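PDB 6DHT: xyloglucan-specific endo-beta-1,4-glucanase BoGH9A from Bacteroides ovatus, which hydrolyses internal beta-1,4-glucosidic linkages in the xyloglucan backbone, releasing xyloglucan oligosaccharides. Local coordinates for residues A[430-435]-A[531-536]; A[344-349]-A[360-365]; A[191-196]-A[450-455]; A[102-107]-A[473-478]. One frame throughout, in Å; residues are numbered along the deposited sequence.

Contact 1 of 4, residues A[430-435]-A[531-536]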
loop_
_atom_site.group_PDB
_atom_site.type_symbol
_atom_site.label_atom_id
_atom_site.label_comp_id
_atom_site.label_asym_id
_atom_site.label_seq_id
_atom_site.Cartn_x
_atom_site.Cartn_y
_atom_site.Cartn_z
ATOM N N ASN A 430 11.797 -6.689 -15.189
ATOM C CA ASN A 430 12.500 -7.004 -16.436
ATOM C C ASN A 430 11.768 -6.559 -17.697
ATOM O O ASN A 430 12.100 -7.001 -18.808
ATOM C CB ASN A 430 12.821 -8.489 -16.526
ATOM C CG ASN A 430 14.032 -8.770 -17.408
ATOM O OD1 ASN A 430 15.008 -8.018 -17.413
ATOM N ND2 ASN A 430 13.957 -9.845 -18.166
ATOM N N ASP A 431 10.799 -5.668 -17.526
ATOM C CA ASP A 431 10.105 -5.039 -18.641
ATOM C C ASP A 431 10.165 -3.537 -18.424
ATOM O O ASP A 431 9.901 -3.063 -17.322
ATOM C CB ASP A 431 8.649 -5.509 -18.679
ATOM C CG ASP A 431 7.912 -5.078 -19.946
ATOM O OD1 ASP A 431 7.900 -3.881 -20.286
ATOM O OD2 ASP A 431 7.337 -5.962 -20.612
ATOM N N ALA A 432 10.503 -2.783 -19.464
ATOM C CA ALA A 432 10.625 -1.329 -19.344
ATOM C C ALA A 432 9.332 -0.686 -18.857
ATOM O O ALA A 432 9.352 0.360 -18.223
ATOM C CB ALA A 432 11.034 -0.721 -20.680
ATOM N N LYS A 433 8.207 -1.321 -19.148
ATOM C CA LYS A 433 6.922 -0.769 -18.765
ATOM C C LYS A 433 6.639 -0.972 -17.281
ATOM O O LYS A 433 5.613 -0.515 -16.777
ATOM C CB LYS A 433 5.810 -1.407 -19.595
ATOM C CG LYS A 433 5.886 -1.011 -21.058
ATOM C CD LYS A 433 4.767 -1.620 -21.870
ATOM C CE LYS A 433 4.675 -0.934 -23.225
ATOM N NZ LYS A 433 3.533 -1.427 -24.033
ATOM N N ASP A 434 7.538 -1.671 -16.597
ATOM C CA ASP A 434 7.412 -1.904 -15.154
ATOM C C ASP A 434 7.729 -0.649 -14.348
ATOM O O ASP A 434 7.553 -0.642 -13.123
ATOM C CB ASP A 434 8.390 -2.977 -14.686
ATOM C CG ASP A 434 8.050 -4.357 -15.178
ATOM O OD1 ASP A 434 6.916 -4.553 -15.664
ATOM O OD2 ASP A 434 8.905 -5.267 -15.027
ATOM N N PHE A 435 8.244 0.382 -15.013
ATOM C CA PHE A 435 8.754 1.576 -14.328
ATOM C C PHE A 435 7.991 2.833 -14.681
ATOM O O PHE A 435 7.879 3.207 -15.842
ATOM C CB PHE A 435 10.245 1.702 -14.614
ATOM C CG PHE A 435 10.973 0.431 -14.342
ATOM C CD1 PHE A 435 11.216 0.036 -13.041
ATOM C CD2 PHE A 435 11.340 -0.408 -15.380
ATOM C CE1 PHE A 435 11.835 -1.162 -12.765
ATOM C CE2 PHE A 435 11.964 -1.608 -15.115
ATOM C CZ PHE A 435 12.194 -1.999 -13.804
ATOM N N ALA A 531 18.615 6.271 -20.990
ATOM C CA ALA A 531 19.122 5.707 -19.742
ATOM C C ALA A 531 18.315 4.456 -19.368
ATOM O O ALA A 531 17.270 4.188 -19.968
ATOM C CB ALA A 531 19.062 6.755 -18.624
ATOM N N SER A 532 18.803 3.693 -18.389
ATOM C CA SER A 532 18.115 2.485 -17.944
ATOM C C SER A 532 16.886 2.833 -17.083
ATOM O O SER A 532 17.012 3.517 -16.067
ATOM C CB SER A 532 19.070 1.595 -17.154
ATOM O OG SER A 532 20.055 1.010 -17.996
ATOM N N PRO A 533 15.692 2.370 -17.494
ATOM C CA PRO A 533 14.472 2.716 -16.759
ATOM C C PRO A 533 14.501 2.297 -15.294
ATOM O O PRO A 533 13.931 3.036 -14.480
ATOM C CB PRO A 533 13.375 1.922 -17.482
ATOM C CG PRO A 533 13.924 1.502 -18.725
ATOM C CD PRO A 533 15.407 1.435 -18.590
ATOM N N ASP A 534 15.131 1.167 -14.974
ATOM C CA ASP A 534 15.163 0.669 -13.593
ATOM C C ASP A 534 16.195 1.389 -12.719
ATOM O O ASP A 534 16.346 1.095 -11.529
ATOM C CB ASP A 534 15.313 -0.861 -13.538
ATOM C CG ASP A 534 16.527 -1.399 -14.271
ATOM O OD1 ASP A 534 17.200 -0.639 -15.009
ATOM O OD2 ASP A 534 16.806 -2.605 -14.128
ATOM N N GLU A 535 16.902 2.346 -13.319
ATOM C CA GLU A 535 17.876 3.148 -12.604
ATOM C C GLU A 535 17.472 4.628 -12.566
ATOM O O GLU A 535 18.218 5.479 -12.062
ATOM C CB GLU A 535 19.245 2.977 -13.276
ATOM C CG GLU A 535 19.789 1.549 -13.227
ATOM C CD GLU A 535 21.155 1.411 -13.889
ATOM O OE1 GLU A 535 21.761 2.445 -14.241
ATOM O OE2 GLU A 535 21.617 0.268 -14.060
ATOM N N SER A 536 16.285 4.935 -13.089
ATOM C CA SER A 536 15.770 6.300 -13.112
ATOM C C SER A 536 15.172 6.708 -11.772
ATOM O O SER A 536 13.994 7.052 -11.687
ATOM C CB SER A 536 14.717 6.476 -14.201
ATOM O OG SER A 536 15.296 6.234 -15.471
#

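Contact 2 of 4, residues A[344-349]-A[360-365]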
loop_
_atom_site.group_PDB
_atom_site.type_symbol
_atom_site.label_atom_id
_atom_site.label_comp_id
_atom_site.label_asym_id
_atom_site.label_seq_id
_atom_site.Cartn_x
_atom_site.Cartn_y
_atom_site.Cartn_z
ATOM N N TRP A 344 -16.912 -3.235 -6.288
ATOM C CA TRP A 344 -16.363 -3.397 -4.942
ATOM C C TRP A 344 -17.406 -3.021 -3.877
ATOM O O TRP A 344 -17.671 -3.794 -2.944
ATOM C CB TRP A 344 -15.035 -2.613 -4.788
ATOM C CG TRP A 344 -14.475 -2.689 -3.411
ATOM C CD1 TRP A 344 -14.529 -3.746 -2.559
ATOM C CD2 TRP A 344 -13.822 -1.630 -2.693
ATOM N NE1 TRP A 344 -13.955 -3.426 -1.347
ATOM C CE2 TRP A 344 -13.487 -2.139 -1.415
ATOM C CE3 TRP A 344 -13.457 -0.320 -3.015
ATOM C CZ2 TRP A 344 -12.849 -1.369 -0.446
ATOM C CZ3 TRP A 344 -12.807 0.445 -2.044
ATOM C CH2 TRP A 344 -12.509 -0.092 -0.779
ATOM N N ALA A 345 -18.040 -1.862 -4.034
ATOM C CA ALA A 345 -19.063 -1.455 -3.087
ATOM C C ALA A 345 -20.259 -2.409 -2.991
ATOM O O ALA A 345 -20.681 -2.744 -1.908
ATOM C CB ALA A 345 -19.568 -0.041 -3.409
ATOM N N ALA A 346 -20.786 -2.822 -4.139
ATOM C CA ALA A 346 -21.942 -3.718 -4.129
ATOM C C ALA A 346 -21.538 -5.033 -3.479
ATOM O O ALA A 346 -22.317 -5.604 -2.713
ATOM C CB ALA A 346 -22.443 -3.928 -5.532
ATOM N N SER A 347 -20.326 -5.518 -3.778
ATOM C CA SER A 347 -19.845 -6.771 -3.168
ATOM C C SER A 347 -19.771 -6.657 -1.645
ATOM O O SER A 347 -20.300 -7.500 -0.925
ATOM C CB SER A 347 -18.493 -7.186 -3.740
ATOM O OG SER A 347 -18.604 -7.523 -5.102
ATOM N N GLU A 348 -19.163 -5.583 -1.139
ATOM C CA GLU A 348 -19.082 -5.401 0.291
ATOM C C GLU A 348 -20.468 -5.291 0.913
ATOM O O GLU A 348 -20.684 -5.806 1.985
ATOM C CB GLU A 348 -18.233 -4.164 0.631
ATOM C CG GLU A 348 -16.772 -4.241 0.222
ATOM C CD GLU A 348 -15.937 -5.201 1.089
ATOM O OE1 GLU A 348 -16.467 -5.881 2.016
ATOM O OE2 GLU A 348 -14.710 -5.278 0.827
ATOM N N LEU A 349 -21.359 -4.537 0.267
ATOM C CA LEU A 349 -22.701 -4.385 0.812
ATOM C C LEU A 349 -23.462 -5.705 0.813
ATOM O O LEU A 349 -24.169 -6.003 1.757
ATOM C CB LEU A 349 -23.468 -3.291 0.067
ATOM C CG LEU A 349 -23.079 -1.894 0.588
ATOM C CD1 LEU A 349 -23.411 -0.800 -0.406
ATOM C CD2 LEU A 349 -23.683 -1.604 1.965
ATOM N N GLU A 360 -26.916 -8.478 -7.151
ATOM C CA GLU A 360 -27.197 -8.316 -8.563
ATOM C C GLU A 360 -26.366 -7.191 -9.145
ATOM O O GLU A 360 -25.905 -7.295 -10.269
ATOM C CB GLU A 360 -28.699 -8.061 -8.773
ATOM C CG GLU A 360 -29.119 -7.631 -10.178
ATOM C CD GLU A 360 -28.861 -8.683 -11.243
ATOM O OE1 GLU A 360 -28.653 -9.863 -10.894
ATOM O OE2 GLU A 360 -28.868 -8.327 -12.441
ATOM N N GLU A 361 -26.162 -6.128 -8.371
ATOM C CA GLU A 361 -25.310 -5.029 -8.832
ATOM C C GLU A 361 -23.859 -5.479 -9.002
ATOM O O GLU A 361 -23.212 -5.113 -9.975
ATOM C CB GLU A 361 -25.405 -3.837 -7.881
ATOM C CG GLU A 361 -26.826 -3.250 -7.712
ATOM C CD GLU A 361 -27.472 -2.834 -9.032
ATOM O OE1 GLU A 361 -26.938 -1.917 -9.694
ATOM O OE2 GLU A 361 -28.513 -3.427 -9.405
ATOM N N ALA A 362 -23.356 -6.284 -8.070
ATOM C CA ALA A 362 -22.008 -6.843 -8.209
ATOM C C ALA A 362 -21.865 -7.706 -9.448
ATOM O O ALA A 362 -20.882 -7.604 -10.178
ATOM C CB ALA A 362 -21.631 -7.641 -6.989
ATOM N N ILE A 363 -22.832 -8.586 -9.673
ATOM C CA ILE A 363 -22.780 -9.477 -10.823
ATOM C C ILE A 363 -22.816 -8.694 -12.135
ATOM O O ILE A 363 -22.070 -9.019 -13.067
ATOM C CB ILE A 363 -23.955 -10.496 -10.787
ATOM C CG1 ILE A 363 -23.882 -11.356 -9.532
ATOM C CG2 ILE A 363 -23.964 -11.370 -12.023
ATOM C CD1 ILE A 363 -22.639 -12.188 -9.391
ATOM N N LYS A 364 -23.675 -7.673 -12.206
ATOM C CA LYS A 364 -23.782 -6.829 -13.397
ATOM C C LYS A 364 -22.451 -6.164 -13.726
ATOM O O LYS A 364 -22.094 -6.029 -14.891
ATOM C CB LYS A 364 -24.849 -5.747 -13.217
ATOM C CG LYS A 364 -26.290 -6.223 -13.361
ATOM C CD LYS A 364 -27.253 -5.042 -13.492
ATOM C CE LYS A 364 -28.693 -5.514 -13.642
ATOM N NZ LYS A 364 -29.618 -4.418 -14.046
ATOM N N LYS A 365 -21.720 -5.759 -12.691
ATOM C CA LYS A 365 -20.484 -4.997 -12.879
ATOM C C LYS A 365 -19.234 -5.866 -12.764
ATOM O O LYS A 365 -18.137 -5.345 -12.581
ATOM C CB LYS A 365 -20.417 -3.875 -11.846
ATOM C CG LYS A 365 -21.557 -2.879 -11.947
ATOM C CD LYS A 365 -21.350 -1.941 -13.130
ATOM C CE LYS A 365 -22.598 -1.149 -13.474
ATOM N NZ LYS A 365 -23.139 -0.454 -12.294
#

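Contact 3 of 4, residues A[191-196]-A[450-455]. With EDO (1,2-ethanediol), chain P.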
loop_
_atom_site.group_PDB
_atom_site.type_symbol
_atom_site.label_atom_id
_atom_site.label_comp_id
_atom_site.label_asym_id
_atom_site.label_seq_id
_atom_site.Cartn_x
_atom_site.Cartn_y
_atom_site.Cartn_z
ATOM N N GLN A 191 -8.318 -9.496 7.093
ATOM C CA GLN A 191 -9.331 -10.552 7.189
ATOM C C GLN A 191 -8.755 -11.936 6.984
ATOM O O GLN A 191 -9.347 -12.929 7.434
ATOM C CB GLN A 191 -10.447 -10.283 6.190
ATOM C CG GLN A 191 -11.383 -9.150 6.606
ATOM C CD GLN A 191 -12.352 -8.760 5.515
ATOM O OE1 GLN A 191 -13.473 -9.257 5.459
ATOM N NE2 GLN A 191 -11.964 -7.827 4.674
ATOM N N LEU A 192 -7.603 -12.043 6.333
ATOM C CA LEU A 192 -6.933 -13.335 6.102
ATOM C C LEU A 192 -6.069 -13.770 7.264
ATOM O O LEU A 192 -5.743 -14.957 7.359
ATOM C CB LEU A 192 -6.026 -13.232 4.881
ATOM C CG LEU A 192 -6.650 -12.908 3.529
ATOM C CD1 LEU A 192 -5.570 -12.545 2.518
ATOM C CD2 LEU A 192 -7.507 -14.039 3.050
ATOM N N PHE A 193 -5.644 -12.837 8.115
ATOM C CA PHE A 193 -4.642 -13.094 9.140
ATOM C C PHE A 193 -5.017 -12.494 10.487
ATOM O O PHE A 193 -4.299 -11.717 11.081
ATOM C CB PHE A 193 -3.271 -12.543 8.679
ATOM C CG PHE A 193 -2.782 -13.148 7.377
ATOM C CD1 PHE A 193 -2.319 -14.443 7.342
ATOM C CD2 PHE A 193 -2.816 -12.433 6.201
ATOM C CE1 PHE A 193 -1.918 -15.021 6.154
ATOM C CE2 PHE A 193 -2.418 -13.009 5.008
ATOM C CZ PHE A 193 -1.938 -14.286 4.984
ATOM N N LEU A 194 -6.171 -12.888 10.992
ATOM C CA LEU A 194 -6.675 -12.282 12.209
ATOM C C LEU A 194 -5.756 -12.445 13.403
ATOM O O LEU A 194 -5.565 -11.513 14.169
ATOM C CB LEU A 194 -8.080 -12.851 12.543
ATOM C CG LEU A 194 -9.199 -12.491 11.542
ATOM C CD1 LEU A 194 -10.534 -13.150 11.931
ATOM C CD2 LEU A 194 -9.399 -11.026 11.427
ATOM N N ASP A 195 -5.225 -13.660 13.607
ATOM C CA ASP A 195 -4.339 -13.917 14.744
ATOM C C ASP A 195 -3.079 -13.061 14.658
ATOM O O ASP A 195 -2.636 -12.491 15.643
ATOM C CB ASP A 195 -3.944 -15.411 14.841
ATOM C CG ASP A 195 -5.045 -16.291 15.375
ATOM O OD1 ASP A 195 -6.063 -15.776 15.894
ATOM O OD2 ASP A 195 -4.856 -17.523 15.258
ATOM N N TYR A 196 -2.514 -12.966 13.460
ATOM C CA TYR A 196 -1.302 -12.173 13.246
ATOM C C TYR A 196 -1.510 -10.734 13.689
ATOM O O TYR A 196 -0.727 -10.168 14.447
ATOM C CB TYR A 196 -0.907 -12.200 11.766
ATOM C CG TYR A 196 0.385 -11.468 11.439
ATOM C CD1 TYR A 196 1.606 -12.114 11.549
ATOM C CD2 TYR A 196 0.388 -10.139 11.049
ATOM C CE1 TYR A 196 2.815 -11.463 11.258
ATOM C CE2 TYR A 196 1.585 -9.475 10.749
ATOM C CZ TYR A 196 2.779 -10.127 10.881
ATOM O OH TYR A 196 3.938 -9.433 10.565
ATOM N N SER A 450 -1.184 -10.061 -5.268
ATOM C CA SER A 450 -1.979 -10.912 -6.162
ATOM C C SER A 450 -1.461 -12.354 -6.155
ATOM O O SER A 450 -2.242 -13.330 -6.076
ATOM C CB SER A 450 -2.013 -10.335 -7.564
ATOM O OG SER A 450 -2.498 -9.019 -7.566
ATOM N N LEU A 451 -0.139 -12.519 -6.216
ATOM C CA LEU A 451 0.465 -13.859 -6.161
ATOM C C LEU A 451 0.229 -14.532 -4.832
ATOM O O LEU A 451 0.010 -15.749 -4.770
ATOM C CB LEU A 451 1.976 -13.738 -6.450
ATOM C CG LEU A 451 2.293 -13.392 -7.900
ATOM C CD1 LEU A 451 3.742 -12.963 -8.047
ATOM C CD2 LEU A 451 1.990 -14.590 -8.821
ATOM N N MET A 452 0.284 -13.779 -3.747
ATOM C CA MET A 452 -0.004 -14.318 -2.437
ATOM C C MET A 452 -1.461 -14.837 -2.389
ATOM O O MET A 452 -1.741 -15.929 -1.878
ATOM C CB MET A 452 0.297 -13.222 -1.391
ATOM C CG MET A 452 0.104 -13.601 0.057
ATOM S SD MET A 452 -1.616 -13.628 0.611
ATOM C CE MET A 452 -2.037 -11.881 0.418
ATOM N N TYR A 453 -2.401 -14.066 -2.932
ATOM C CA TYR A 453 -3.774 -14.558 -3.014
ATOM C C TYR A 453 -3.865 -15.809 -3.880
ATOM O O TYR A 453 -4.603 -16.737 -3.557
ATOM C CB TYR A 453 -4.717 -13.507 -3.597
ATOM C CG TYR A 453 -5.330 -12.576 -2.565
ATOM C CD1 TYR A 453 -6.477 -12.933 -1.873
ATOM C CD2 TYR A 453 -4.734 -11.368 -2.258
ATOM C CE1 TYR A 453 -7.029 -12.086 -0.914
ATOM C CE2 TYR A 453 -5.272 -10.512 -1.309
ATOM C CZ TYR A 453 -6.412 -10.888 -0.638
ATOM O OH TYR A 453 -6.973 -10.058 0.316
ATOM N N ALA A 454 -3.150 -15.865 -4.991
ATOM C CA ALA A 454 -3.170 -17.087 -5.809
ATOM C C ALA A 454 -2.664 -18.319 -5.037
ATOM O O ALA A 454 -3.236 -19.429 -5.170
ATOM C CB ALA A 454 -2.362 -16.891 -7.075
ATOM N N TYR A 455 -1.638 -18.152 -4.205
ATOM C CA TYR A 455 -1.179 -19.201 -3.304
ATOM C C TYR A 455 -2.324 -19.616 -2.359
ATOM O O TYR A 455 -2.633 -20.811 -2.215
ATOM C CB TYR A 455 0.036 -18.752 -2.482
ATOM C CG TYR A 455 0.368 -19.689 -1.363
ATOM C CD1 TYR A 455 0.953 -20.929 -1.616
ATOM C CD2 TYR A 455 0.067 -19.365 -0.051
ATOM C CE1 TYR A 455 1.230 -21.789 -0.588
ATOM C CE2 TYR A 455 0.337 -20.226 0.981
ATOM C CZ TYR A 455 0.934 -21.441 0.710
ATOM O OH TYR A 455 1.214 -22.336 1.734
HETATM C C1 EDO P . -4.778 -17.306 5.528
HETATM O O1 EDO P . -6.160 -17.408 5.916
HETATM C C2 EDO P . -3.856 -18.091 6.470
HETATM O O2 EDO P . -3.378 -19.279 5.831
#

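Contact 4 of 4, residues A[102-107]-A[473-478]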
loop_
_atom_site.group_PDB
_atom_site.type_symbol
_atom_site.label_atom_id
_atom_site.label_comp_id
_atom_site.label_asym_id
_atom_site.label_seq_id
_atom_site.Cartn_x
_atom_site.Cartn_y
_atom_site.Cartn_z
ATOM N N SER A 102 10.955 -14.415 11.296
ATOM C CA SER A 102 10.279 -13.118 11.399
ATOM C C SER A 102 11.102 -11.990 10.801
ATOM O O SER A 102 11.077 -10.865 11.295
ATOM C CB SER A 102 9.969 -12.811 12.849
ATOM O OG SER A 102 9.043 -13.760 13.366
ATOM N N VAL A 103 11.814 -12.282 9.722
ATOM C CA VAL A 103 12.739 -11.290 9.199
ATOM C C VAL A 103 12.011 -10.045 8.654
ATOM O O VAL A 103 12.549 -8.940 8.746
ATOM C CB VAL A 103 13.745 -11.922 8.183
ATOM C CG1 VAL A 103 13.062 -12.294 6.929
ATOM C CG2 VAL A 103 14.915 -10.974 7.929
ATOM N N LEU A 104 10.792 -10.212 8.142
ATOM C CA LEU A 104 10.041 -9.063 7.640
ATOM C C LEU A 104 9.114 -8.441 8.688
ATOM O O LEU A 104 8.370 -7.524 8.375
ATOM C CB LEU A 104 9.222 -9.423 6.392
ATOM C CG LEU A 104 10.003 -10.012 5.230
ATOM C CD1 LEU A 104 9.064 -10.349 4.086
ATOM C CD2 LEU A 104 11.084 -9.056 4.760
ATOM N N SER A 105 9.125 -8.911 9.925
ATOM C CA SER A 105 8.231 -8.353 10.921
ATOM C C SER A 105 8.506 -6.876 11.189
ATOM O O SER A 105 7.548 -6.072 11.258
ATOM C CB SER A 105 8.291 -9.189 12.204
ATOM O OG SER A 105 7.454 -8.644 13.209
ATOM N N PRO A 106 9.787 -6.463 11.308
ATOM C CA PRO A 106 10.011 -5.021 11.523
ATOM C C PRO A 106 9.548 -4.182 10.342
ATOM O O PRO A 106 9.115 -3.058 10.554
ATOM C CB PRO A 106 11.523 -4.921 11.729
ATOM C CG PRO A 106 11.920 -6.290 12.211
ATOM C CD PRO A 106 11.031 -7.235 11.472
ATOM N N LEU A 107 9.623 -4.723 9.134
ATOM C CA LEU A 107 9.130 -4.038 7.949
ATOM C C LEU A 107 7.598 -3.893 7.994
ATOM O O LEU A 107 7.062 -2.809 7.793
ATOM C CB LEU A 107 9.581 -4.802 6.701
ATOM C CG LEU A 107 9.032 -4.293 5.367
ATOM C CD1 LEU A 107 9.605 -2.927 5.025
ATOM C CD2 LEU A 107 9.346 -5.236 4.287
ATOM N N TYR A 473 13.122 -7.765 -4.328
ATOM C CA TYR A 473 13.432 -6.680 -5.256
ATOM C C TYR A 473 13.359 -5.327 -4.557
ATOM O O TYR A 473 14.300 -4.520 -4.656
ATOM C CB TYR A 473 12.511 -6.686 -6.500
ATOM C CG TYR A 473 12.912 -5.683 -7.552
ATOM C CD1 TYR A 473 12.581 -4.352 -7.428
ATOM C CD2 TYR A 473 13.654 -6.072 -8.647
ATOM C CE1 TYR A 473 12.970 -3.413 -8.362
ATOM C CE2 TYR A 473 14.037 -5.145 -9.592
ATOM C CZ TYR A 473 13.684 -3.828 -9.449
ATOM O OH TYR A 473 14.099 -2.892 -10.389
ATOM N N ILE A 474 12.269 -5.000 -3.876
ATOM C CA ILE A 474 12.229 -3.680 -3.274
ATOM C C ILE A 474 13.162 -3.531 -2.091
ATOM O O ILE A 474 13.480 -2.388 -1.739
ATOM C CB ILE A 474 10.837 -3.199 -2.874
ATOM C CG1 ILE A 474 10.343 -3.993 -1.699
ATOM C CG2 ILE A 474 9.840 -3.194 -4.084
ATOM C CD1 ILE A 474 9.313 -3.235 -0.925
ATOM N N LEU A 475 13.584 -4.637 -1.478
ATOM C CA LEU A 475 14.467 -4.587 -0.320
ATOM C C LEU A 475 15.965 -4.603 -0.670
ATOM O O LEU A 475 16.804 -4.692 0.223
ATOM C CB LEU A 475 14.091 -5.682 0.687
ATOM C CG LEU A 475 12.670 -5.573 1.238
ATOM C CD1 LEU A 475 12.416 -6.786 2.103
ATOM C CD2 LEU A 475 12.463 -4.279 1.998
ATOM N N GLY A 476 16.273 -4.520 -1.957
ATOM C CA GLY A 476 17.656 -4.300 -2.376
ATOM C C GLY A 476 18.113 -5.081 -3.589
ATOM O O GLY A 476 19.183 -4.770 -4.160
ATOM N N ARG A 477 17.400 -6.121 -3.975
ATOM C CA ARG A 477 17.851 -6.948 -5.085
ATOM C C ARG A 477 17.385 -6.346 -6.400
ATOM O O ARG A 477 16.451 -6.851 -7.029
ATOM C CB ARG A 477 17.403 -8.400 -4.933
ATOM C CG ARG A 477 18.121 -9.286 -5.927
ATOM C CD ARG A 477 17.865 -10.721 -5.670
ATOM N NE ARG A 477 16.519 -11.081 -6.090
ATOM C CZ ARG A 477 15.803 -12.054 -5.553
ATOM N NH1 ARG A 477 16.288 -12.726 -4.529
ATOM N NH2 ARG A 477 14.579 -12.311 -5.999
ATOM N N ASN A 478 18.045 -5.265 -6.820
ATOM C CA ASN A 478 17.570 -4.466 -7.932
ATOM C C ASN A 478 18.726 -3.676 -8.583
ATOM O O ASN A 478 19.888 -3.784 -8.150
ATOM C CB ASN A 478 16.443 -3.538 -7.436
ATOM C CG ASN A 478 16.931 -2.558 -6.385
ATOM O OD1 ASN A 478 17.923 -1.852 -6.606
ATOM N ND2 ASN A 478 16.280 -2.527 -5.230
#

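Contact 1 of 4, residues A[430-435]-A[531-536]
Ala432 and Pro533 bring the two backbones closest, with their CA atoms 6.2 Å apart, where the short 3-10 turns 432-434 and 533-535 meet. The Phe435 ring is the centre of the contact. One face rests on the Pro533-Asp534 backbone, and Asp534 CB stands over it as a CH-pi donor, 3.8 Å from the Phe435 ring centroid and 29° off the normal. The closest pair is Phe435 CZ and Asp534 CB, at 3.3 Å. Nearer the base of the ring, Phe435 CD2 meets Pro533 CB at 3.7 Å. Asp434 CB lies over the opposite face. Ala432 CB adds a looser touch on Pro533 CG, at 4.1 Å. The backbone lays Asp534 CB on the ring; with CG between the backbone N and the carbonyl carbon (chi1 56°), the carboxylate leads away to a hydrogen bond from Trp67 NE1. Putting an alanine at Phe435 would probably open a gap between the two turns and leave Asp534 CB and Pro533 CB without their packing partner. No hydrogen bond crosses between the segments. The contact therefore depends on apolar and CH-pi packing, while the nearby carboxylates find their partners elsewhere: Asp434 with Lys443, Asp534 with Trp67.

Contact 2 of 4, residues A[344-349]-A[360-365]
Ala346 and Ser347 are the residues of 344-349 that meet 360-365, on one side of helix 339-353. The segment starts with Trp344, which points away from that side. Its NE1 gives a hydrogen bond of 3.0 Å to Glu348 OE2, one turn on, using the anti lone pair of that oxygen. Two residues later comes Ala346, the point of closest backbone approach, with its CA 5.1 Å from the CA of Ala362. The methyl group of Ala346 fits against the backbone of the second helix. Its CB lies 3.6 Å from Ala362 N, and Glu361 CB is 3.8 Å from the same Ala346 methyl. Ser347 follows and meets Ala362 CB with its OG, at 3.6 Å. That hydroxyl stands beside its own backbone N (chi1 -66°) and is also hydrogen-bonded to Phe343 O and Trp386 NE1, so its polar needs are met inside the protein. Glu348 turns to the far side, where its other oxygen forms a salt bridge with Arg280. Leu349 packs on helix 292-309, whose Tyr304 also touches Ala346 and Glu361. The short axes pass 7.9 Å apart at 146°, a close approach that the small alanines permit. Helices 339-353 and 356-364 thus form an antiparallel helical hairpin, in keeping with the (alpha/alpha)6 barrel of glycoside hydrolase family 9.

Contact 3 of 4, residues A[191-196]-A[450-455]
Leu192 fills the tight part of this contact with one methyl group. Its CD1 lies 3.6 Å from Tyr453 OH and also touches CZ and CE1 of that tyrosine, the two side chains crossing at a slant. The same Leu192 CD1 is 4.2 Å from Met452 CE. Met452 leaves its helix with CG anti to the backbone N (chi1 -178°) and then bends at the next two torsions, which puts its methyl group beside the leucine. The backbones stay well apart, with 9.7 Å between the CA atoms of Leu192 and Tyr453, so side-chain ends bridge the gap.

The Phe193 side is looser. Met452 SD sits at the edge of the ring, near its plane, 4.4 Å from Phe193 CZ. Leu192 and Phe193 are both partly exposed, and a 1,2-ethanediol, probably from the crystallisation liquor, has settled here. Its O1 donates a hydrogen bond of 2.9 Å to Leu192 O, and its C2 lies 3.6 Å from Phe193 CE1. With a serine in place of Phe193, Met452 SD would probably lose the ring edge beside it, and a gap is likely to open next to helix 551-567.

Phe193 and Met452 both touch Ser563 of that helix, while Tyr453 stacks on Phe384 of helix 379-386. The contact thus joins the junction of helices 176-192 and 194-199 to helix 439-458, with helix 551-567 alongside.

Contact 4 of 4, residues A[102-107]-A[473-478]
Leu475 meets Leu104 and Leu107 with its two methyl groups. Its CD1 lies 3.7 Å from Leu104 CD2, the side chains crossing each other. Leu107 comes tip to tip: its CD2 is 4.0 Å from Leu475 CD2 and 4.1 Å from Leu475 CD1. Leu107 reaches this point with CG anti to its backbone N (chi1 174°). All three leucines are buried, and the contact is wholly apolar.

The next shell sets the backbones. Leu104 lies in a type I beta turn from Ser102 to Ser105, just before helix 105-117, and its backbone N is held by Tyr26 OH. Leu475 is the first residue to leave helix 461-474, and its backbone is bonded to Gln22. Asn478 folds back to close the turn that follows: its ND2 gives a hydrogen bond of 2.9 Å to Tyr473 O, nearly along the C=O axis. Asn478 CB also lies over one face of the Tyr473 ring.

Further out, Tyr26 and Gln22 fall in the N-terminal Ig-like range, so that part of the chain borders the contact. Met471 of helix 461-474 touches Leu104 and Leu107. Helix 551-567 packs on both through Leu564 and Ala561, so the contact joins the start of helix 105-117 to the end of helix 461-474, with helix 551-567 packed against the first.

In the fold
All four contacts lie within the family 9 glycosidase range, away from the annotated catalytic and metal sites. Contact 2 forms between neighbours in the chain. The others join distant parts: contact 4 closes the longest loop, and contacts 2 and 3 are nested inside it. Contact 1 alternates with contacts 3 and 4 along the chain. Contacts 1 and 4 touch, through the Tyr473 hydroxyl against Phe435 and Asp534. Contacts 3 and 4 have centres about 18 Å apart and use the successive helices 439-458 and 461-474. Contact 2 lies on the opposite side of the chain's centre from contact 4, with centres about 36 Å apart. Together they tie helices and loops across the helical catalytic domain.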